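PDB 7M59: tautomerase domain-containing protein from Gammaproteobacteria bacterium SG8_31, which is of unknown function but belongs to the tautomerase family of small proteins in the MIF clan and forms an assembly of six chains. Local coordinates for residues D6-R11 with R55-Y60; A18-I23 with V40-T45. All blocks are in the same frame, centred on the assembly; numbering follows the deposited sequence.

Interaction 1. Residues D6-R11 with R55-Y60; sequences DIRQGR and RTLPEY
The guanidinium of Arg11 lies flat on the ring of Tyr60, the two planes only 16° apart and Arg11 CZ 3.7 Å from the ring centroid, a stacked cation-pi pair. A bend at chi2 (80°) folds the arginine back over the ring, so that NE sits above its centre and the CD methylene adds a CH-pi contact on the same face. Two further bonds hold the guanidinium in place: NH1 donates to Arg8 O, at the end of strand 2-8, and NE to Ile31 O of a second subunit. At the far end of the ring, Tyr60 OH bonds to Gln15.

Arg8 comes to residues 55-60 by another route. The Arg8 and Leu57 side chains cross at about a right angle, with Arg8 CD against Leu57 CB, and Arg8 NH1 gives a bond of 2.9 Å to Pro58 O, which lies near the guanidinium plane although the nitrogen stands above the carbonyl plane. Tyr60 CB covers one face of this second guanidinium. Gln9 NE2 donates to the syn side of Glu59 OE1 at 3.0 Å, somewhat out of the carboxylate plane, while Glu59 OE2 takes a bond from Gly47 N; a water joins Gln9 O to Tyr60 N.

The stacked cation-pi pair thus joins the loop after strand 55-56 to the turn between strand 2-8 and helix 13-31 of this tautomerase-family chain.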
ATOM      1  N   ASP A   6       2.949   5.784  -6.531  1.00 16.85           N
ATOM      2  CA  ASP A   6       1.860   6.752  -6.418  1.00 18.03           C
ATOM      3  C   ASP A   6       2.385   8.094  -6.905  1.00 19.34           C
ATOM      4  O   ASP A   6       3.134   8.780  -6.195  1.00 19.29           O
ATOM      5  CB  ASP A   6       1.345   6.842  -4.988  1.00 18.05           C
ATOM      6  CG  ASP A   6       0.462   5.672  -4.615  1.00 18.50           C
ATOM      7  OD1 ASP A   6      -0.748   5.700  -4.952  1.00 18.07           O
ATOM      8  OD2 ASP A   6       0.985   4.746  -3.974  1.00 17.86           O
ATOM      9  N   ILE A   7       1.982   8.470  -8.120  1.00 19.16           N
ATOM     10  CA  ILE A   7       2.499   9.654  -8.792  1.00 19.36           C
ATOM     11  C   ILE A   7       1.355  10.621  -9.069  1.00 20.31           C
ATOM     12  O   ILE A   7       0.177  10.259  -9.048  1.00 20.42           O
ATOM     13  CB  ILE A   7       3.235   9.285 -10.097  1.00 18.08           C
ATOM     14  CG1 ILE A   7       2.238   8.801 -11.158  1.00 18.75           C
ATOM     15  CG2 ILE A   7       4.295   8.225  -9.819  1.00 20.61           C
ATOM     16  CD1 ILE A   7       2.904   8.482 -12.519  1.00 22.73           C
ATOM     17  N   ARG A   8       1.711  11.874  -9.331  1.00 21.54           N
ATOM     18  CA  ARG A   8       0.689  12.854  -9.674  1.00 19.30           C
ATOM     19  C   ARG A   8       0.247  12.673 -11.124  1.00 19.63           C
ATOM     20  O   ARG A   8       1.052  12.339 -11.996  1.00 23.25           O
ATOM     21  CB  ARG A   8       1.205  14.273  -9.431  1.00 21.64           C
ATOM     22  CG  ARG A   8       1.202  14.674  -7.943  1.00 21.88           C
ATOM     23  CD  ARG A   8       2.020  15.948  -7.705  1.00 25.62           C
ATOM     24  NE  ARG A   8       3.386  15.703  -8.140  1.00 25.84           N
ATOM     25  CZ  ARG A   8       4.146  16.551  -8.822  1.00 28.48           C
ATOM     26  NH1 ARG A   8       3.701  17.762  -9.149  1.00 27.16           N
ATOM     27  NH2 ARG A   8       5.364  16.170  -9.181  1.00 26.00           N
ATOM     28  N   GLN A   9      -1.048  12.888 -11.363  1.00 21.64           N
ATOM     29  CA  GLN A   9      -1.640  12.760 -12.688  1.00 22.05           C
ATOM     30  C   GLN A   9      -1.036  13.784 -13.649  1.00 24.08           C
ATOM     31  O   GLN A   9      -0.480  14.803 -13.239  1.00 25.10           O
ATOM     32  CB  GLN A   9      -3.155  12.970 -12.606  1.00 23.79           C
ATOM     33  CG  GLN A   9      -3.511  14.360 -12.093  1.00 25.06           C
ATOM     34  CD  GLN A   9      -4.981  14.529 -11.740  1.00 28.56           C
ATOM     35  OE1 GLN A   9      -5.736  13.560 -11.674  1.00 32.47           O
ATOM     36  NE2 GLN A   9      -5.391  15.772 -11.509  1.00 30.79           N
ATOM     37  N   GLY A  10      -1.154  13.503 -14.946  1.00 23.67           N
ATOM     38  CA  GLY A  10      -0.759  14.459 -15.973  1.00 26.61           C
ATOM     39  C   GLY A  10       0.362  14.008 -16.883  1.00 30.20           C
ATOM     40  O   GLY A  10       0.664  14.710 -17.864  1.00 27.21           O
ATOM     41  N   ARG A  11       1.003  12.876 -16.607  1.00 26.70           N
ATOM     42  CA  ARG A  11       2.039  12.362 -17.486  1.00 26.29           C
ATOM     43  C   ARG A  11       1.422  11.626 -18.671  1.00 25.86           C
ATOM     44  O   ARG A  11       0.302  11.114 -18.609  1.00 26.93           O
ATOM     45  CB  ARG A  11       2.970  11.416 -16.727  1.00 25.58           C
ATOM     46  CG  ARG A  11       4.115  12.096 -16.000  1.00 25.48           C
ATOM     47  CD  ARG A  11       3.667  12.683 -14.672  1.00 23.25           C
ATOM     48  NE  ARG A  11       4.796  13.294 -13.983  1.00 22.48           N
ATOM     49  CZ  ARG A  11       4.825  13.560 -12.683  1.00 23.38           C
ATOM     50  NH1 ARG A  11       3.783  13.260 -11.916  1.00 24.23           N
ATOM     51  NH2 ARG A  11       5.909  14.112 -12.148  1.00 25.65           N
ATOM     52  N   ARG A  55       2.435  20.588   3.271  1.00 30.90           N
ATOM     53  CA  ARG A  55       2.143  21.408   2.098  1.00 32.75           C
ATOM     54  C   ARG A  55       1.668  20.553   0.930  1.00 29.88           C
ATOM     55  O   ARG A  55       2.261  19.513   0.623  1.00 26.63           O
ATOM     56  CB  ARG A  55       3.364  22.233   1.678  1.00 35.72           C
ATOM     57  CG  ARG A  55       4.296  22.593   2.814  1.00 41.84           C
ATOM     58  CD  ARG A  55       4.762  24.049   2.732  1.00 49.38           C
ATOM     59  NE  ARG A  55       3.713  25.002   3.100  1.00 53.30           N
ATOM     60  CZ  ARG A  55       3.509  26.167   2.492  1.00 55.43           C
ATOM     61  NH1 ARG A  55       2.526  26.967   2.895  1.00 56.55           N
ATOM     62  NH2 ARG A  55       4.285  26.535   1.478  1.00 53.22           N
ATOM     63  N   THR A  56       0.606  21.009   0.281  1.00 29.12           N
ATOM     64  CA  THR A  56       0.092  20.361  -0.913  1.00 30.26           C
ATOM     65  C   THR A  56       1.080  20.498  -2.070  1.00 32.11           C
ATOM     66  O   THR A  56       1.717  21.542  -2.246  1.00 32.58           O
ATOM     67  CB  THR A  56      -1.257  20.985  -1.280  1.00 33.76           C
ATOM     68  OG1 THR A  56      -2.242  20.598  -0.309  1.00 40.26           O
ATOM     69  CG2 THR A  56      -1.704  20.548  -2.621  1.00 34.51           C
ATOM     70  N   LEU A  57       1.220  19.431  -2.859  1.00 27.14           N
ATOM     71  CA  LEU A  57       2.055  19.524  -4.042  1.00 26.79           C
ATOM     72  C   LEU A  57       1.263  20.121  -5.205  1.00 27.05           C
ATOM     73  O   LEU A  57       0.038  19.980  -5.272  1.00 27.40           O
ATOM     74  CB  LEU A  57       2.590  18.147  -4.435  1.00 26.64           C
ATOM     75  CG  LEU A  57       3.491  17.427  -3.425  1.00 28.42           C
ATOM     76  CD1 LEU A  57       4.239  16.264  -4.078  1.00 24.42           C
ATOM     77  CD2 LEU A  57       4.459  18.379  -2.746  1.00 31.11           C
ATOM     78  N   PRO A  58       1.935  20.811  -6.124  1.00 28.33           N
ATOM     79  CA  PRO A  58       1.226  21.383  -7.272  1.00 30.70           C
ATOM     80  C   PRO A  58       0.841  20.308  -8.278  1.00 30.73           C
ATOM     81  O   PRO A  58       1.334  19.177  -8.252  1.00 28.72           O
ATOM     82  CB  PRO A  58       2.244  22.364  -7.862  1.00 30.13           C
ATOM     83  CG  PRO A  58       3.565  21.801  -7.481  1.00 31.60           C
ATOM     84  CD  PRO A  58       3.362  21.177  -6.119  1.00 30.05           C
ATOM     85  N   GLU A  59      -0.073  20.678  -9.171  1.00 30.45           N
ATOM     86  CA  GLU A  59      -0.422  19.807 -10.284  1.00 28.10           C
ATOM     87  C   GLU A  59       0.745  19.684 -11.252  1.00 30.07           C
ATOM     88  O   GLU A  59       1.467  20.654 -11.505  1.00 31.15           O
ATOM     89  CB  GLU A  59      -1.641  20.350 -11.031  1.00 29.48           C
ATOM     90  CG  GLU A  59      -2.939  20.157 -10.303  1.00 30.07           C
ATOM     91  CD  GLU A  59      -3.299  18.691 -10.188  1.00 34.78           C
ATOM     92  OE1 GLU A  59      -3.338  17.995 -11.233  1.00 37.30           O
ATOM     93  OE2 GLU A  59      -3.531  18.250  -9.057  1.00 31.75           O
ATOM     94  N   TYR A  60       0.932  18.484 -11.794  1.00 28.48           N
ATOM     95  CA  TYR A  60       1.894  18.271 -12.863  1.00 29.50           C
ATOM     96  C   TYR A  60       1.247  18.596 -14.205  1.00 28.51           C
ATOM     97  O   TYR A  60       0.179  18.067 -14.532  1.00 27.90           O
ATOM     98  CB  TYR A  60       2.411  16.831 -12.869  1.00 27.60           C
ATOM     99  CG  TYR A  60       3.372  16.572 -13.996  1.00 28.41           C
ATOM    100  CD1 TYR A  60       2.924  16.097 -15.223  1.00 27.16           C
ATOM    101  CD2 TYR A  60       4.733  16.830 -13.843  1.00 28.75           C
ATOM    102  CE1 TYR A  60       3.794  15.878 -16.255  1.00 28.92           C
ATOM    103  CE2 TYR A  60       5.611  16.605 -14.876  1.00 28.99           C
ATOM    104  CZ  TYR A  60       5.140  16.133 -16.076  1.00 25.50           C
ATOM    105  OH  TYR A  60       6.003  15.904 -17.113  1.00 33.16           O
TER
HETATM  106  O   HOH W   1      -0.955  16.455 -11.079  1.00 25.19           O

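Interaction 2. Residues A18-I23 with V40-T45; sequences AMAEAI and VLIRET
Met19 and Ile42 meet tip to tip between helix 13-31 and strand 39-45, the methionine CE lying 3.7 Å from Ile42 CG1 and almost as near to CD1. The methionine chain runs out straight, with CG anti to the backbone N (chi1 -176°), and turns at chi3 (69°) to bring its methyl onto the isoleucine. The remaining apolar contacts are looser. Ala20 CB is 4.1 Å from Val40 CG1 and a little farther from Ile42 CD1, its short side chain letting the helix backbone come close to the strand: the CA atoms of Ala20 and Val40 are 6.2 Å apart. One turn on, Ile23 CG2 meets the other valine branch, CG2, at 4.1 Å. Val40 CG1 thus faces Ala20 CB, and CG2 lies against both Ile23 CG2 and the Ala20 carbonyl oxygen.

The axes of segments 18-23 and 40-45 run roughly antiparallel, at 147°, and approach to 9.2 Å, as befits a beta-alpha-beta crossover in which strand 2-8, helix 13-31 and strand 39-45 follow one another and the two strands are parallel neighbours. Such a unit is the building block of the tautomerase fold. Val40 and Ile42, alternate residues of the strand, point toward the helix, while Leu41 between them points away. Met19 and Ile23 also touch Cys5 of strand 2-8, so the helix rests on both strands.

Polar interactions belong to the surroundings of this apolar layer. Inside the helix, Ile23 N bonds to Met19 O, and Ala20 O accepts from the hydroxyl of Thr24. Along the strand, Val40 and Leu41 form an antiparallel ladder with a strand of a fourth subunit, carrying the sheet across the interface, and Ala20 packs on Val51 of that same subunit.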
ATOM      1  N   ALA A  18       7.965   4.523 -19.704  1.00 26.17           N
ATOM      2  CA  ALA A  18       9.395   4.730 -19.497  1.00 25.65           C
ATOM      3  C   ALA A  18       9.764   4.582 -18.030  1.00 24.19           C
ATOM      4  O   ALA A  18      10.792   3.981 -17.698  1.00 25.44           O
ATOM      5  CB  ALA A  18       9.804   6.113 -20.004  1.00 26.19           C
ATOM      6  N   MET A  19       8.936   5.123 -17.137  1.00 23.37           N
ATOM      7  CA  MET A  19       9.208   4.987 -15.710  1.00 22.05           C
ATOM      8  C   MET A  19       9.151   3.529 -15.281  1.00 20.98           C
ATOM      9  O   MET A  19      10.024   3.056 -14.544  1.00 21.91           O
ATOM     10  CB  MET A  19       8.217   5.816 -14.894  1.00 22.30           C
ATOM     11  CG  MET A  19       8.516   5.782 -13.397  1.00 22.03           C
ATOM     12  SD  MET A  19       7.221   6.514 -12.383  1.00 22.33           S
ATOM     13  CE  MET A  19       5.883   5.340 -12.561  1.00 22.11           C
ATOM     14  N   ALA A  20       8.119   2.806 -15.723  1.00 21.66           N
ATOM     15  CA  ALA A  20       7.968   1.415 -15.306  1.00 22.07           C
ATOM     16  C   ALA A  20       9.131   0.569 -15.805  1.00 24.52           C
ATOM     17  O   ALA A  20       9.652  -0.283 -15.076  1.00 23.04           O
ATOM     18  CB  ALA A  20       6.635   0.862 -15.813  1.00 22.22           C
ATOM     19  N   GLU A  21       9.565   0.805 -17.045  1.00 24.87           N
ATOM     20  CA  GLU A  21      10.699   0.060 -17.582  1.00 26.04           C
ATOM     21  C   GLU A  21      11.991   0.402 -16.851  1.00 23.61           C
ATOM     22  O   GLU A  21      12.784  -0.491 -16.528  1.00 24.99           O
ATOM     23  CB  GLU A  21      10.828   0.335 -19.081  1.00 26.26           C
ATOM     24  CG  GLU A  21       9.698  -0.284 -19.874  1.00 26.92           C
ATOM     25  CD  GLU A  21       9.727   0.076 -21.349  1.00 35.44           C
ATOM     26  OE1 GLU A  21      10.581   0.897 -21.747  1.00 38.43           O
ATOM     27  OE2 GLU A  21       8.873  -0.448 -22.097  1.00 33.73           O
ATOM     28  N   ALA A  22      12.220   1.686 -16.576  1.00 23.36           N
ATOM     29  CA  ALA A  22      13.440   2.088 -15.884  1.00 22.13           C
ATOM     30  C   ALA A  22      13.479   1.539 -14.462  1.00 23.82           C
ATOM     31  O   ALA A  22      14.541   1.135 -13.976  1.00 23.49           O
ATOM     32  CB  ALA A  22      13.555   3.608 -15.874  1.00 24.02           C
ATOM     33  N   ILE A  23      12.332   1.519 -13.780  1.00 22.87           N
ATOM     34  CA  ILE A  23      12.287   0.925 -12.443  1.00 21.78           C
ATOM     35  C   ILE A  23      12.545  -0.572 -12.513  1.00 21.81           C
ATOM     36  O   ILE A  23      13.253  -1.133 -11.668  1.00 22.19           O
ATOM     37  CB  ILE A  23      10.943   1.244 -11.759  1.00 20.16           C
ATOM     38  CG1 ILE A  23      10.916   2.716 -11.348  1.00 19.89           C
ATOM     39  CG2 ILE A  23      10.740   0.340 -10.541  1.00 20.55           C
ATOM     40  CD1 ILE A  23       9.552   3.214 -10.838  1.00 20.75           C
ATOM     41  N   VAL A  40       5.423  -3.846 -11.392  1.00 18.85           N
ATOM     42  CA  VAL A  40       5.326  -2.410 -11.153  1.00 18.89           C
ATOM     43  C   VAL A  40       3.872  -1.998 -11.316  1.00 19.52           C
ATOM     44  O   VAL A  40       3.214  -2.370 -12.295  1.00 21.59           O
ATOM     45  CB  VAL A  40       6.231  -1.615 -12.108  1.00 20.36           C
ATOM     46  CG1 VAL A  40       6.083  -0.126 -11.854  1.00 19.79           C
ATOM     47  CG2 VAL A  40       7.679  -2.041 -11.935  1.00 21.35           C
ATOM     48  N   LEU A  41       3.368  -1.232 -10.359  1.00 17.38           N
ATOM     49  CA  LEU A  41       1.984  -0.786 -10.364  1.00 17.37           C
ATOM     50  C   LEU A  41       1.973   0.727 -10.219  1.00 20.43           C
ATOM     51  O   LEU A  41       2.594   1.261  -9.298  1.00 19.30           O
ATOM     52  CB  LEU A  41       1.201  -1.448  -9.225  1.00 18.56           C
ATOM     53  CG  LEU A  41      -0.219  -0.925  -9.051  1.00 22.39           C
ATOM     54  CD1 LEU A  41      -1.075  -1.389 -10.232  1.00 22.84           C
ATOM     55  CD2 LEU A  41      -0.764  -1.448  -7.745  1.00 23.46           C
ATOM     56  N   ILE A  42       1.283   1.416 -11.130  1.00 18.13           N
ATOM     57  CA  ILE A  42       1.237   2.873 -11.151  1.00 17.94           C
ATOM     58  C   ILE A  42      -0.166   3.327 -10.771  1.00 18.43           C
ATOM     59  O   ILE A  42      -1.158   2.832 -11.322  1.00 19.01           O
ATOM     60  CB  ILE A  42       1.615   3.430 -12.534  1.00 18.31           C
ATOM     61  CG1 ILE A  42       3.033   2.994 -12.917  1.00 18.74           C
ATOM     62  CG2 ILE A  42       1.479   4.950 -12.532  1.00 20.18           C
ATOM     63  CD1 ILE A  42       3.350   3.213 -14.403  1.00 22.46           C
ATOM     64  N   ARG A  43      -0.251   4.269  -9.837  1.00 17.64           N
ATOM     65  CA  ARG A  43      -1.510   4.913  -9.487  1.00 17.45           C
ATOM     66  C   ARG A  43      -1.331   6.419  -9.586  1.00 18.77           C
ATOM     67  O   ARG A  43      -0.342   6.957  -9.080  1.00 18.61           O
ATOM     68  CB  ARG A  43      -1.957   4.543  -8.064  1.00 17.66           C
ATOM     69  CG  ARG A  43      -2.405   3.094  -7.906  1.00 18.21           C
ATOM     70  CD  ARG A  43      -2.888   2.823  -6.467  1.00 17.83           C
ATOM     71  NE  ARG A  43      -1.780   2.948  -5.519  1.00 16.58           N
ATOM     72  CZ  ARG A  43      -1.157   1.923  -4.936  1.00 18.46           C
ATOM     73  NH1 ARG A  43      -1.536   0.660  -5.160  1.00 17.01           N
ATOM     74  NH2 ARG A  43      -0.146   2.161  -4.107  1.00 15.57           N
ATOM     75  N   GLU A  44      -2.289   7.097 -10.218  1.00 20.78           N
ATOM     76  CA  GLU A  44      -2.266   8.550 -10.351  1.00 20.83           C
ATOM     77  C   GLU A  44      -3.255   9.199  -9.397  1.00 21.47           C
ATOM     78  O   GLU A  44      -4.358   8.686  -9.182  1.00 22.54           O
ATOM     79  CB  GLU A  44      -2.617   8.980 -11.776  1.00 22.60           C
ATOM     80  CG  GLU A  44      -1.629   8.543 -12.815  1.00 23.98           C
ATOM     81  CD  GLU A  44      -2.147   8.798 -14.220  1.00 27.66           C
ATOM     82  OE1 GLU A  44      -3.277   8.363 -14.536  1.00 30.66           O
ATOM     83  OE2 GLU A  44      -1.432   9.457 -14.990  1.00 27.70           O
ATOM     84  N   THR A  45      -2.867  10.352  -8.868  1.00 21.01           N
ATOM     85  CA  THR A  45      -3.691  11.160  -7.985  1.00 21.47           C
ATOM     86  C   THR A  45      -3.482  12.627  -8.312  1.00 21.62           C
ATOM     87  O   THR A  45      -2.453  13.006  -8.884  1.00 21.47           O
ATOM     88  CB  THR A  45      -3.368  10.906  -6.502  1.00 23.64           C
ATOM     89  OG1 THR A  45      -1.956  10.708  -6.336  1.00 23.60           O
ATOM     90  CG2 THR A  45      -4.134   9.693  -5.991  1.00 24.13           C
TER

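In the fold
The centres of interaction 1 and interaction 2 lie about 14 Å apart, and both use the parallel sheet of strands 2-8 and 39-45. Both segments of interaction 2 fall within the part of the chain that interaction 1 brackets: 6-11 comes first, then 18-23, 40-45 and finally 55-60. The two meet directly where the strands pair: Asp6 OD2 and Arg43 NH2 form a salt bridge of 2.8 Å, Gln9 N probably bonds to Thr45 O, and Ile7 packs on Ile42. Interaction 2 thus belongs to the core of the beta-alpha-beta unit, while interaction 1 joins the C-terminal arm to the end of strand 2-8 and the turn beyond it. Both border the second subunit, where Ile23 packs on its Val27.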